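Local coordinates for protein benzoylformate Decarboxylase (PDB 4K9Q) that probably decarboxylates benzoylformate, using thiamine diphosphate and a magnesium ion, as in other members of its enzyme family, at residues A[226-231]-A[237-242]; A[248-253]-A[258-263]; A[276-281]-A[463-468]; A[283-288]-A[304-309]. All blocks are in the same frame, centred on the assembly; numbering follows the deposited sequence. Where two conformers were deposited one is given.

In the fold
Followed from the N terminus, contact 1 comes first: it closes the turn after strand 228-230 by folding residues 237-242 back over that strand. Contact 2 follows in series, joining the end of strand 246-249 to the end of helix 254-260; the two are linked through backbone bonds between the neighbouring strands. The chain then runs through strand 266-270 into residues 276-281, where contact 3 spans 181 intervening residues to reach helix 460-468, tying the central domain to the C-terminal cofactor-binding domain. Contact 4, between 283-288 and 304-309, is nested inside that long loop and touches both contacts 2 and 3. Ser252 bonds to Tyr278 between contacts 2 and 3.

Contact 1: residues A[226-231]-A[237-242]; sequences APVWAA and TPFPED
The phenyl ring of Phe239 is covered on one face by Val228 and on the opposite face by the ring of its own neighbour Pro240, whose CD is displaced toward the rim. Val228 CG1 stands 4.0 Å from the centroid of the Phe239 ring and 19° off its normal, a CH-pi contact, and its nearest ring atom is Phe239 CG at 3.8 Å. The second methyl is used as well: Val228 CG2 reaches Phe239 CZ at 3.9 Å, and the branched valine therefore spans the ring from its root to its far end. Phe239 holds CG anti to the backbone N (chi1 -168°), which carries the ring back toward the strand. His243 meets the same phenyl in an edge-to-face pair. Further along, Ala230 CB lies 4.2 Å from Pro238 CG. The small alanine suits this place because the backbones are close here, 6.8 Å between the CA atoms of Ala230 and Pro238, while the rigid proline offers a compact apolar surface. No hydrogen bond crosses between the segments, and the four touching residues are all buried. Strand 228-230 lies between strands 201-204 and 246-249 in the parallel, Rossmann-like sheet of the central domain. Residues 237-242 lie in the connection leading to strand 246-249, and Ala221 of helix 214-224 packs against both Val228 and Phe239.

Contact 2: residues A[248-253]-A[258-263]; sequences GALTSG and EKQIQG
Gln260, the residue most covered in this contact, extends its side chain from the last turn of helix 254-260 to Thr251, just beyond the end of strand 246-249. Its OE1 receives two bonds. Thr251 N donates along a lone pair in the carbonyl plane, 2.8 Å from Gln260 OE1 and nearly straight at 173°. Thr251 OG1 donates to Gln260 OE1 over the same 2.8 Å but from above that plane, 56° out of it. Threonine suits the place because with OG1 between its backbone N and carbonyl carbon (chi1 60°) it turns hydroxyl and amide to one acceptor; OG1 is also bonded to Ser256. The amide nitrogen works too: a water accepts from Gln260 NE2 at 2.8 Å and donates to Ala249 O at 2.6 Å. All this lies at a beta-alpha connection of the central domain's Rossmann-like sheet, where strand 246-249 leads into the helix with Gly253 as its N-cap residue. A leucine in place of Gln260 would probably leave Thr251 N without its acceptor and break the water link to Ala249. Nearer the helix backbone the contact turns apolar. Leu250 CD2 packs on Gln260 CB and meets Ile261 CG2 at 3.7 Å, the leucine and isoleucine crossing at about a right angle. Both are buried apolar residues, and each also packs on strand 201-204, Leu250 against Ile203 and Ile261 against Leu201.

Contact 3: residues A[276-281]-A[463-468]; sequences RYYPWI and KQFAEL
The loop 276-281 passes helix 460-468 with its closest CA atoms, those of Pro279 and Phe465, 8.2 Å apart, so the contact is made mainly by side chains. Phe465 does most of it. Its CZ comes over one face of the Tyr278 ring, offset toward the rim and 3.3 Å from Tyr278 CE2. The two ring planes meet at 57° with centroids 4.8 Å apart, an oblique aromatic pair. Tyr278 has CG anti to the backbone N (chi1 -178°), which sends the ring out to meet the end of Phe465. Pro279 extends the surface: its CB touches Phe465 CE1 at 4.0 Å and Leu468 CD2 at 4.1 Å. Phe465 and Leu468, three residues apart, come to the same side of the helix, and the compact proline packs against both. The phenol hydroxyl of Tyr278 is bonded to Ser26 OG of the second subunit, while Glu29 of that subunit packs on Phe465. Replacing Tyr278 by alanine is likely to strip Phe465 of its aromatic neighbour and leave Ser26 of the second subunit without this partner. The Tyr278 side chain also lies about 5 Å from the bound thiamine diphosphate, and Phe465 is about 4 Å from the side chain of Ile461, a cofactor-binding residue. One tyrosine thus offers its ring to Phe465 and its hydroxyl to a second chain, so that apolar and polar chemistry together join two domains and two subunits near the cofactor.

Contact 4: residues A[283-288]-A[304-309]; sequences GQFIPE and KAVVGD
Val306 sits squarely over the phenyl ring of Phe285, its CB 3.5 Å from the ring centroid and only 8° off the ring normal, a CH-pi contact. Its two methyls lie along the CD1-CE1 side of the ring: Val306 CG2 lies 3.6 Å from Phe285 CD1, and Val306 CG1 lies 3.7 Å from Phe285 CE1. A beta-branched residue suits this position, since its branch point can rest on the middle of the ring while the methyls cover part of the rim. Val306 CG2 takes the place between the backbone N and the carbonyl carbon, with CG1 anti to the carbonyl carbon (chi1 -68°), and this rotation presents both methyls to the phenyl. Beside this pair, Ile286 CD1 meets Val307 CG2 at 4.1 Å, and Val307 CG1 is 4.3 Å from Phe285 CB, so the two branched residues continue the apolar patch. In the next shell Tyr277 packs on Phe285, Val274 lies against Val306, and Leu292 touches both Ile286 and Val307. The backbone of Val306 is bonded to that of Val274, which ties this turn to the loop after strand 266-270. Asn106 of the second subunit also packs on Val306. Residues 283-288 lead into strand 291-296, whereas 304-309 connect helix 299-303 to strand 309-312, the outermost strand at this end of the parallel sheet; the contact therefore joins the loops preceding two adjacent strands.

Contact 1: residues A[226-231]-A[237-242]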
loop_
_atom_site.group_PDB
_atom_site.type_symbol
_atom_site.label_atom_id
_atom_site.label_comp_id
_atom_site.label_asym_id
_atom_site.label_seq_id
_atom_site.Cartn_x
_atom_site.Cartn_y
_atom_site.Cartn_z
ATOM N N ALA A 226 9.649 44.558 9.536
ATOM C CA ALA A 226 9.344 44.080 8.191
ATOM C C ALA A 226 7.843 43.856 8.020
ATOM O O ALA A 226 7.149 43.553 8.985
ATOM C CB ALA A 226 10.102 42.798 7.907
ATOM N N PRO A 227 7.343 44.014 6.786
ATOM C CA PRO A 227 5.940 43.687 6.527
ATOM C C PRO A 227 5.687 42.199 6.761
ATOM O O PRO A 227 6.539 41.366 6.440
ATOM C CB PRO A 227 5.770 44.028 5.042
ATOM C CG PRO A 227 7.137 43.907 4.469
ATOM C CD PRO A 227 8.062 44.384 5.554
ATOM N N VAL A 228 4.520 41.882 7.308
ATOM C CA VAL A 228 4.136 40.501 7.549
ATOM C C VAL A 228 2.897 40.165 6.727
ATOM O O VAL A 228 1.920 40.904 6.732
ATOM C CB VAL A 228 3.832 40.268 9.039
ATOM C CG1 VAL A 228 3.287 38.872 9.254
ATOM C CG2 VAL A 228 5.099 40.494 9.877
ATOM N N TRP A 229 2.956 39.054 6.002
ATOM C CA TRP A 229 1.790 38.541 5.293
ATOM C C TRP A 229 1.442 37.180 5.857
ATOM O O TRP A 229 2.328 36.435 6.258
ATOM C CB TRP A 229 2.108 38.336 3.819
ATOM C CG TRP A 229 2.279 39.600 3.038
ATOM C CD1 TRP A 229 3.399 40.372 2.963
ATOM C CD2 TRP A 229 1.303 40.220 2.196
ATOM N NE1 TRP A 229 3.178 41.445 2.130
ATOM C CE2 TRP A 229 1.901 41.368 1.640
ATOM C CE3 TRP A 229 -0.019 39.908 1.850
ATOM C CZ2 TRP A 229 1.219 42.217 0.768
ATOM C CZ3 TRP A 229 -0.694 40.753 0.978
ATOM C CH2 TRP A 229 -0.074 41.890 0.451
ATOM N N ALA A 230 0.161 36.835 5.853
ATOM C CA ALA A 230 -0.233 35.469 6.166
ATOM C C ALA A 230 -0.042 34.611 4.916
ATOM O O ALA A 230 -0.376 35.031 3.799
ATOM C CB ALA A 230 -1.686 35.417 6.651
ATOM N N ALA A 231 0.514 33.416 5.094
ATOM C CA ALA A 231 0.648 32.474 3.986
ATOM C C ALA A 231 -0.720 32.202 3.347
ATOM O O ALA A 231 -1.747 32.330 4.017
ATOM C CB ALA A 231 1.273 31.179 4.477
ATOM N N THR A 237 -4.989 31.876 12.287
ATOM C CA THR A 237 -4.345 33.182 12.265
ATOM C C THR A 237 -2.933 33.129 12.853
ATOM O O THR A 237 -2.750 32.714 13.993
ATOM C CB THR A 237 -5.187 34.188 13.076
ATOM O OG1 THR A 237 -6.550 34.135 12.629
ATOM C CG2 THR A 237 -4.642 35.594 12.904
ATOM N N PRO A 238 -1.918 33.542 12.072
ATOM C CA PRO A 238 -0.567 33.486 12.633
ATOM C C PRO A 238 -0.028 34.820 13.174
ATOM O O PRO A 238 1.040 34.822 13.781
ATOM C CB PRO A 238 0.276 33.044 11.434
ATOM C CG PRO A 238 -0.426 33.632 10.266
ATOM C CD PRO A 238 -1.906 33.636 10.603
ATOM N N PHE A 239 -0.734 35.922 12.955
ATOM C CA PHE A 239 -0.223 37.238 13.332
ATOM C C PHE A 239 -1.406 38.201 13.548
ATOM O O PHE A 239 -2.412 38.127 12.834
ATOM C CB PHE A 239 0.703 37.742 12.215
ATOM C CG PHE A 239 1.531 38.953 12.580
ATOM C CD1 PHE A 239 1.139 40.224 12.187
ATOM C CD2 PHE A 239 2.722 38.810 13.275
ATOM C CE1 PHE A 239 1.906 41.344 12.502
ATOM C CE2 PHE A 239 3.499 39.924 13.591
ATOM C CZ PHE A 239 3.088 41.192 13.203
ATOM N N PRO A 240 -1.307 39.098 14.545
ATOM C CA PRO A 240 -2.443 40.005 14.773
ATOM C C PRO A 240 -2.733 40.843 13.531
ATOM O O PRO A 240 -1.852 41.532 13.010
ATOM C CB PRO A 240 -1.965 40.896 15.927
ATOM C CG PRO A 240 -0.468 40.732 15.970
ATOM C CD PRO A 240 -0.217 39.321 15.511
ATOM N N GLU A 241 -3.968 40.783 13.050
ATOM C CA GLU A 241 -4.265 41.324 11.727
ATOM C C GLU A 241 -4.526 42.830 11.720
ATOM O O GLU A 241 -4.707 43.437 10.656
ATOM C CB GLU A 241 -5.399 40.525 11.074
ATOM C CG GLU A 241 -4.979 39.058 10.920
ATOM C CD GLU A 241 -6.008 38.181 10.241
ATOM O OE1 GLU A 241 -7.211 38.523 10.257
ATOM O OE2 GLU A 241 -5.596 37.131 9.695
ATOM N N ASP A 242 -4.538 43.431 12.906
ATOM C CA ASP A 242 -4.592 44.889 12.994
ATOM C C ASP A 242 -3.231 45.500 13.381
ATOM O O ASP A 242 -3.119 46.710 13.580
ATOM C CB ASP A 242 -5.704 45.345 13.946
ATOM C CG ASP A 242 -5.566 44.754 15.333
ATOM O OD1 ASP A 242 -4.675 43.894 15.538
ATOM O OD2 ASP A 242 -6.352 45.140 16.223
#

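Contact 2: residues A[248-253]-A[258-263]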
loop_
_atom_site.group_PDB
_atom_site.type_symbol
_atom_site.label_atom_id
_atom_site.label_comp_id
_atom_site.label_asym_id
_atom_site.label_seq_id
_atom_site.Cartn_x
_atom_site.Cartn_y
_atom_site.Cartn_z
ATOM N N GLY A 248 -1.763 41.612 5.054
ATOM C CA GLY A 248 -2.954 40.874 4.656
ATOM C C GLY A 248 -2.610 39.423 4.360
ATOM O O GLY A 248 -1.522 38.967 4.702
ATOM N N ALA A 249 -3.535 38.708 3.722
ATOM C CA ALA A 249 -3.346 37.309 3.360
ATOM C C ALA A 249 -2.904 37.232 1.912
ATOM O O ALA A 249 -3.485 37.901 1.051
ATOM C CB ALA A 249 -4.647 36.547 3.544
ATOM N N LEU A 250 -1.885 36.428 1.629
ATOM C CA LEU A 250 -1.415 36.309 0.257
ATOM C C LEU A 250 -2.413 35.524 -0.583
ATOM O O LEU A 250 -3.092 34.617 -0.088
ATOM C CB LEU A 250 -0.034 35.640 0.196
ATOM C CG LEU A 250 1.141 36.477 0.704
ATOM C CD1 LEU A 250 2.362 35.589 0.929
ATOM C CD2 LEU A 250 1.443 37.615 -0.259
ATOM N N THR A 251 -2.505 35.891 -1.856
ATOM C CA THR A 251 -3.323 35.146 -2.793
ATOM C C THR A 251 -2.624 33.824 -3.082
ATOM O O THR A 251 -1.466 33.639 -2.711
ATOM C CB THR A 251 -3.523 35.932 -4.090
ATOM O OG1 THR A 251 -2.244 36.191 -4.685
ATOM C CG2 THR A 251 -4.231 37.263 -3.785
ATOM N N SER A 252 -3.315 32.916 -3.760
ATOM C CA SER A 252 -2.848 31.534 -3.829
ATOM C C SER A 252 -2.448 31.037 -5.225
ATOM O O SER A 252 -2.358 29.827 -5.459
ATOM C CB SER A 252 -3.894 30.602 -3.207
ATOM O OG SER A 252 -5.153 30.783 -3.829
ATOM N N GLY A 253 -2.191 31.962 -6.148
ATOM C CA GLY A 253 -1.599 31.598 -7.426
ATOM C C GLY A 253 -0.109 31.925 -7.439
ATOM O O GLY A 253 0.332 32.849 -6.765
ATOM N N GLU A 258 3.556 36.086 -6.232
ATOM C CA GLU A 258 4.796 36.731 -6.661
ATOM C C GLU A 258 4.631 38.248 -6.750
ATOM O O GLU A 258 5.455 39.000 -6.247
ATOM C CB GLU A 258 5.239 36.195 -8.029
ATOM C CG GLU A 258 6.501 36.869 -8.577
ATOM C CD GLU A 258 6.583 36.837 -10.100
ATOM O OE1 GLU A 258 5.768 36.133 -10.746
ATOM O OE2 GLU A 258 7.473 37.518 -10.655
ATOM N N LYS A 259 3.558 38.698 -7.390
ATOM C CA LYS A 259 3.360 40.129 -7.584
ATOM C C LYS A 259 3.177 40.853 -6.258
ATOM O O LYS A 259 3.617 41.995 -6.095
ATOM C CB LYS A 259 2.175 40.387 -8.520
ATOM C CG LYS A 259 2.497 40.077 -9.981
ATOM C CD LYS A 259 1.290 40.285 -10.886
ATOM C CE LYS A 259 1.596 39.842 -12.313
ATOM N NZ LYS A 259 2.758 40.581 -12.884
ATOM N N GLN A 260 2.545 40.185 -5.300
ATOM C CA GLN A 260 2.288 40.806 -4.008
ATOM C C GLN A 260 3.541 41.026 -3.174
ATOM O O GLN A 260 3.574 41.926 -2.332
ATOM C CB GLN A 260 1.269 40.001 -3.204
ATOM C CG GLN A 260 -0.112 39.973 -3.819
ATOM C CD GLN A 260 -1.093 39.203 -2.963
ATOM O OE1 GLN A 260 -1.022 37.973 -2.871
ATOM N NE2 GLN A 260 -2.004 39.924 -2.311
ATOM N N ILE A 261 4.572 40.222 -3.403
ATOM C CA ILE A 261 5.769 40.298 -2.564
ATOM C C ILE A 261 6.953 40.958 -3.278
ATOM O O ILE A 261 8.070 40.971 -2.764
ATOM C CB ILE A 261 6.156 38.899 -1.980
ATOM C CG1 ILE A 261 6.498 37.912 -3.104
ATOM C CG2 ILE A 261 5.013 38.364 -1.094
ATOM C CD1 ILE A 261 7.111 36.578 -2.610
ATOM N N GLN A 262 6.704 41.519 -4.456
ATOM C CA GLN A 262 7.748 42.232 -5.192
ATOM C C GLN A 262 8.345 43.382 -4.376
ATOM O O GLN A 262 7.663 43.989 -3.549
ATOM C CB GLN A 262 7.208 42.760 -6.522
ATOM C CG GLN A 262 6.999 41.685 -7.573
ATOM C CD GLN A 262 6.464 42.244 -8.878
ATOM O OE1 GLN A 262 6.021 43.394 -8.941
ATOM N NE2 GLN A 262 6.503 41.433 -9.932
ATOM N N GLY A 263 9.624 43.671 -4.604
ATOM C CA GLY A 263 10.274 44.795 -3.953
ATOM C C GLY A 263 11.042 44.429 -2.695
ATOM O O GLY A 263 11.525 45.308 -1.975
HETATM O O HOH W 1 -4.325 39.601 -0.691
#

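Contact 3: residues A[276-281]-A[463-468]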
loop_
_atom_site.group_PDB
_atom_site.type_symbol
_atom_site.label_atom_id
_atom_site.label_comp_id
_atom_site.label_asym_id
_atom_site.label_seq_id
_atom_site.Cartn_x
_atom_site.Cartn_y
_atom_site.Cartn_z
ATOM N N ARG A 276 1.220 27.005 -0.372
ATOM C CA ARG A 276 -0.072 26.337 -0.504
ATOM C C ARG A 276 -0.897 27.007 -1.602
ATOM O O ARG A 276 -1.889 27.704 -1.340
ATOM C CB ARG A 276 -0.807 26.313 0.842
ATOM C CG ARG A 276 -2.086 25.495 0.840
ATOM C CD ARG A 276 -2.632 25.405 2.247
ATOM N NE ARG A 276 -1.839 24.482 3.054
ATOM C CZ ARG A 276 -1.863 24.459 4.384
ATOM N NH1 ARG A 276 -2.630 25.318 5.043
ATOM N NH2 ARG A 276 -1.118 23.585 5.046
ATOM N N TYR A 277 -0.467 26.793 -2.841
ATOM C CA TYR A 277 -1.157 27.346 -4.001
ATOM C C TYR A 277 -2.469 26.617 -4.259
ATOM O O TYR A 277 -2.684 25.508 -3.779
ATOM C CB TYR A 277 -0.284 27.209 -5.239
ATOM C CG TYR A 277 1.036 27.945 -5.211
ATOM C CD1 TYR A 277 1.088 29.327 -5.088
ATOM C CD2 TYR A 277 2.239 27.252 -5.378
ATOM C CE1 TYR A 277 2.310 29.998 -5.103
ATOM C CE2 TYR A 277 3.459 27.918 -5.397
ATOM C CZ TYR A 277 3.484 29.289 -5.265
ATOM O OH TYR A 277 4.692 29.955 -5.296
ATOM N N TYR A 278 -3.343 27.233 -5.044
ATOM C CA TYR A 278 -4.604 26.583 -5.386
ATOM C C TYR A 278 -4.900 26.713 -6.886
ATOM O O TYR A 278 -4.722 25.748 -7.632
ATOM C CB TYR A 278 -5.747 27.108 -4.504
ATOM C CG TYR A 278 -7.088 26.455 -4.758
ATOM C CD1 TYR A 278 -7.175 25.212 -5.384
ATOM C CD2 TYR A 278 -8.261 27.082 -4.374
ATOM C CE1 TYR A 278 -8.407 24.618 -5.624
ATOM C CE2 TYR A 278 -9.496 26.494 -4.600
ATOM C CZ TYR A 278 -9.561 25.263 -5.228
ATOM O OH TYR A 278 -10.791 24.676 -5.457
ATOM N N PRO A 279 -5.314 27.905 -7.348
ATOM C CA PRO A 279 -5.504 28.074 -8.790
ATOM C C PRO A 279 -4.169 28.078 -9.509
ATOM O O PRO A 279 -3.152 28.452 -8.918
ATOM C CB PRO A 279 -6.137 29.464 -8.893
ATOM C CG PRO A 279 -5.592 30.193 -7.719
ATOM C CD PRO A 279 -5.521 29.169 -6.617
ATOM N N TRP A 280 -4.175 27.656 -10.770
ATOM C CA TRP A 280 -2.994 27.763 -11.606
ATOM C C TRP A 280 -2.917 29.169 -12.199
ATOM O O TRP A 280 -3.785 29.576 -12.975
ATOM C CB TRP A 280 -3.007 26.697 -12.710
ATOM C CG TRP A 280 -1.996 26.933 -13.783
ATOM C CD1 TRP A 280 -2.243 27.268 -15.093
ATOM C CD2 TRP A 280 -0.571 26.881 -13.647
ATOM N NE1 TRP A 280 -1.056 27.411 -15.774
ATOM C CE2 TRP A 280 -0.017 27.178 -14.910
ATOM C CE3 TRP A 280 0.292 26.599 -12.580
ATOM C CZ2 TRP A 280 1.358 27.207 -15.132
ATOM C CZ3 TRP A 280 1.655 26.631 -12.802
ATOM C CH2 TRP A 280 2.174 26.932 -14.068
ATOM N N ILE A 281 -1.892 29.908 -11.790
ATOM C CA ILE A 281 -1.616 31.236 -12.320
ATOM C C ILE A 281 -0.120 31.284 -12.595
ATOM O O ILE A 281 0.696 31.354 -11.670
ATOM C CB ILE A 281 -2.019 32.344 -11.338
ATOM C CG1 ILE A 281 -3.527 32.295 -11.067
ATOM C CG2 ILE A 281 -1.661 33.716 -11.902
ATOM C CD1 ILE A 281 -4.011 33.382 -10.141
ATOM N N LYS A 463 -18.280 28.927 -9.621
ATOM C CA LYS A 463 -18.584 29.800 -10.757
ATOM C C LYS A 463 -17.471 30.832 -10.937
ATOM O O LYS A 463 -17.170 31.239 -12.056
ATOM C CB LYS A 463 -19.947 30.487 -10.586
ATOM C CG LYS A 463 -21.133 29.521 -10.631
ATOM C CD LYS A 463 -22.459 30.262 -10.604
ATOM C CE LYS A 463 -23.624 29.286 -10.584
ATOM N NZ LYS A 463 -24.939 30.001 -10.563
ATOM N N GLN A 464 -16.868 31.251 -9.828
ATOM C CA GLN A 464 -15.719 32.148 -9.879
ATOM C C GLN A 464 -14.580 31.440 -10.603
ATOM O O GLN A 464 -13.903 32.023 -11.446
ATOM C CB GLN A 464 -15.276 32.552 -8.472
ATOM C CG GLN A 464 -16.288 33.428 -7.723
ATOM C CD GLN A 464 -15.839 33.812 -6.321
ATOM O OE1 GLN A 464 -15.469 32.958 -5.506
ATOM N NE2 GLN A 464 -15.872 35.108 -6.031
ATOM N N PHE A 465 -14.369 30.174 -10.264
ATOM C CA PHE A 465 -13.349 29.377 -10.937
ATOM C C PHE A 465 -13.658 29.143 -12.410
ATOM O O PHE A 465 -12.753 29.143 -13.242
ATOM C CB PHE A 465 -13.194 28.026 -10.248
ATOM C CG PHE A 465 -12.026 27.952 -9.338
ATOM C CD1 PHE A 465 -10.767 27.677 -9.842
ATOM C CD2 PHE A 465 -12.175 28.155 -7.979
ATOM C CE1 PHE A 465 -9.664 27.596 -8.999
ATOM C CE2 PHE A 465 -11.077 28.083 -7.128
ATOM C CZ PHE A 465 -9.821 27.801 -7.643
ATOM N N ALA A 466 -14.926 28.912 -12.729
ATOM C CA ALA A 466 -15.315 28.655 -14.110
ATOM C C ALA A 466 -14.991 29.874 -14.974
ATOM O O ALA A 466 -14.676 29.739 -16.157
ATOM C CB ALA A 466 -16.797 28.320 -14.201
ATOM N N GLU A 467 -15.080 31.057 -14.369
ATOM C CA GLU A 467 -14.788 32.325 -15.045
ATOM C C GLU A 467 -13.285 32.496 -15.266
ATOM O O GLU A 467 -12.824 32.657 -16.399
ATOM C CB GLU A 467 -15.358 33.496 -14.227
ATOM C CG GLU A 467 -14.912 34.882 -14.683
ATOM C CD GLU A 467 -15.795 35.459 -15.773
ATOM O OE1 GLU A 467 -16.776 34.787 -16.166
ATOM O OE2 GLU A 467 -15.511 36.588 -16.233
ATOM N N LEU A 468 -12.521 32.439 -14.180
ATOM C CA LEU A 468 -11.068 32.545 -14.245
ATOM C C LEU A 468 -10.453 31.491 -15.167
ATOM O O LEU A 468 -9.491 31.766 -15.881
ATOM C CB LEU A 468 -10.466 32.410 -12.841
ATOM C CG LEU A 468 -8.937 32.372 -12.751
ATOM C CD1 LEU A 468 -8.374 33.782 -12.801
ATOM C CD2 LEU A 468 -8.473 31.658 -11.489
#

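Contact 4: residues A[283-288]-A[304-309]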
loop_
_atom_site.group_PDB
_atom_site.type_symbol
_atom_site.label_atom_id
_atom_site.label_comp_id
_atom_site.label_asym_id
_atom_site.label_seq_id
_atom_site.Cartn_x
_atom_site.Cartn_y
_atom_site.Cartn_z
ATOM N N GLY A 283 3.701 32.007 -13.383
ATOM C CA GLY A 283 4.639 33.051 -13.031
ATOM C C GLY A 283 5.870 32.462 -12.379
ATOM O O GLY A 283 6.172 31.278 -12.562
ATOM N N GLN A 284 6.577 33.299 -11.624
ATOM C CA GLN A 284 7.764 32.877 -10.889
ATOM C C GLN A 284 7.410 32.718 -9.417
ATOM O O GLN A 284 6.581 33.457 -8.893
ATOM C CB GLN A 284 8.875 33.919 -11.034
ATOM C CG GLN A 284 9.283 34.204 -12.470
ATOM C CD GLN A 284 10.365 35.262 -12.566
ATOM O OE1 GLN A 284 11.483 34.982 -13.001
ATOM N NE2 GLN A 284 10.038 36.485 -12.162
ATOM N N PHE A 285 8.038 31.759 -8.742
ATOM C CA PHE A 285 7.704 31.524 -7.331
ATOM C C PHE A 285 7.987 32.750 -6.454
ATOM O O PHE A 285 7.195 33.090 -5.585
ATOM C CB PHE A 285 8.436 30.296 -6.782
ATOM C CG PHE A 285 8.186 29.044 -7.567
ATOM C CD1 PHE A 285 6.908 28.537 -7.702
ATOM C CD2 PHE A 285 9.234 28.369 -8.171
ATOM C CE1 PHE A 285 6.680 27.385 -8.435
ATOM C CE2 PHE A 285 9.004 27.217 -8.900
ATOM C CZ PHE A 285 7.729 26.722 -9.022
ATOM N N ILE A 286 9.131 33.395 -6.669
ATOM C CA ILE A 286 9.466 34.614 -5.943
ATOM C C ILE A 286 10.074 35.602 -6.924
ATOM O O ILE A 286 10.538 35.199 -7.990
ATOM C CB ILE A 286 10.452 34.342 -4.776
ATOM C CG1 ILE A 286 11.731 33.675 -5.283
ATOM C CG2 ILE A 286 9.789 33.479 -3.687
ATOM C CD1 ILE A 286 12.775 33.476 -4.197
ATOM N N PRO A 287 10.062 36.897 -6.576
ATOM C CA PRO A 287 10.535 37.923 -7.517
ATOM C C PRO A 287 11.967 37.679 -7.970
ATOM O O PRO A 287 12.809 37.245 -7.177
ATOM C CB PRO A 287 10.456 39.211 -6.697
ATOM C CG PRO A 287 9.420 38.940 -5.665
ATOM C CD PRO A 287 9.595 37.486 -5.311
ATOM N N GLU A 288 12.231 37.944 -9.245
ATOM C CA GLU A 288 13.583 37.841 -9.772
ATOM C C GLU A 288 14.533 38.601 -8.847
ATOM O O GLU A 288 14.240 39.720 -8.423
ATOM C CB GLU A 288 13.642 38.431 -11.187
ATOM C CG GLU A 288 14.715 37.827 -12.078
ATOM C CD GLU A 288 14.197 36.661 -12.904
ATOM O OE1 GLU A 288 13.445 36.907 -13.871
ATOM O OE2 GLU A 288 14.537 35.500 -12.588
ATOM N N LYS A 304 9.313 19.369 -0.142
ATOM C CA LYS A 304 8.610 19.589 -1.408
ATOM C C LYS A 304 8.407 21.068 -1.764
ATOM O O LYS A 304 7.656 21.388 -2.695
ATOM C CB LYS A 304 7.260 18.847 -1.404
ATOM C CG LYS A 304 6.227 19.407 -0.450
ATOM C CD LYS A 304 5.075 18.424 -0.286
ATOM C CE LYS A 304 3.919 19.054 0.455
ATOM N NZ LYS A 304 2.952 18.013 0.923
ATOM N N ALA A 305 9.075 21.960 -1.033
ATOM C CA ALA A 305 8.995 23.397 -1.301
ATOM C C ALA A 305 9.368 23.723 -2.755
ATOM O O ALA A 305 10.214 23.058 -3.354
ATOM C CB ALA A 305 9.897 24.172 -0.337
ATOM N N VAL A 306 8.760 24.765 -3.317
ATOM C CA VAL A 306 9.048 25.123 -4.709
ATOM C C VAL A 306 10.389 25.848 -4.854
ATOM O O VAL A 306 10.993 25.856 -5.929
ATOM C CB VAL A 306 7.921 25.984 -5.326
ATOM C CG1 VAL A 306 6.636 25.165 -5.489
ATOM C CG2 VAL A 306 7.651 27.212 -4.475
ATOM N N VAL A 307 10.860 26.443 -3.762
ATOM C CA VAL A 307 12.056 27.271 -3.806
ATOM C C VAL A 307 12.609 27.435 -2.396
ATOM O O VAL A 307 11.872 27.282 -1.414
ATOM C CB VAL A 307 11.722 28.678 -4.375
ATOM C CG1 VAL A 307 10.891 29.485 -3.374
ATOM C CG2 VAL A 307 12.987 29.433 -4.757
ATOM N N GLY A 308 13.907 27.729 -2.294
ATOM C CA GLY A 308 14.445 28.267 -1.055
ATOM C C GLY A 308 15.397 27.397 -0.259
ATOM O O GLY A 308 15.640 26.229 -0.591
ATOM N N ASP A 309 15.956 27.995 0.790
ATOM C CA ASP A 309 16.743 27.261 1.779
ATOM C C ASP A 309 15.879 27.064 3.019
ATOM O O ASP A 309 15.318 28.024 3.562
ATOM C CB ASP A 309 18.011 28.039 2.135
ATOM C CG ASP A 309 18.855 28.364 0.912
ATOM O OD1 ASP A 309 19.214 27.431 0.166
ATOM O OD2 ASP A 309 19.137 29.558 0.681
#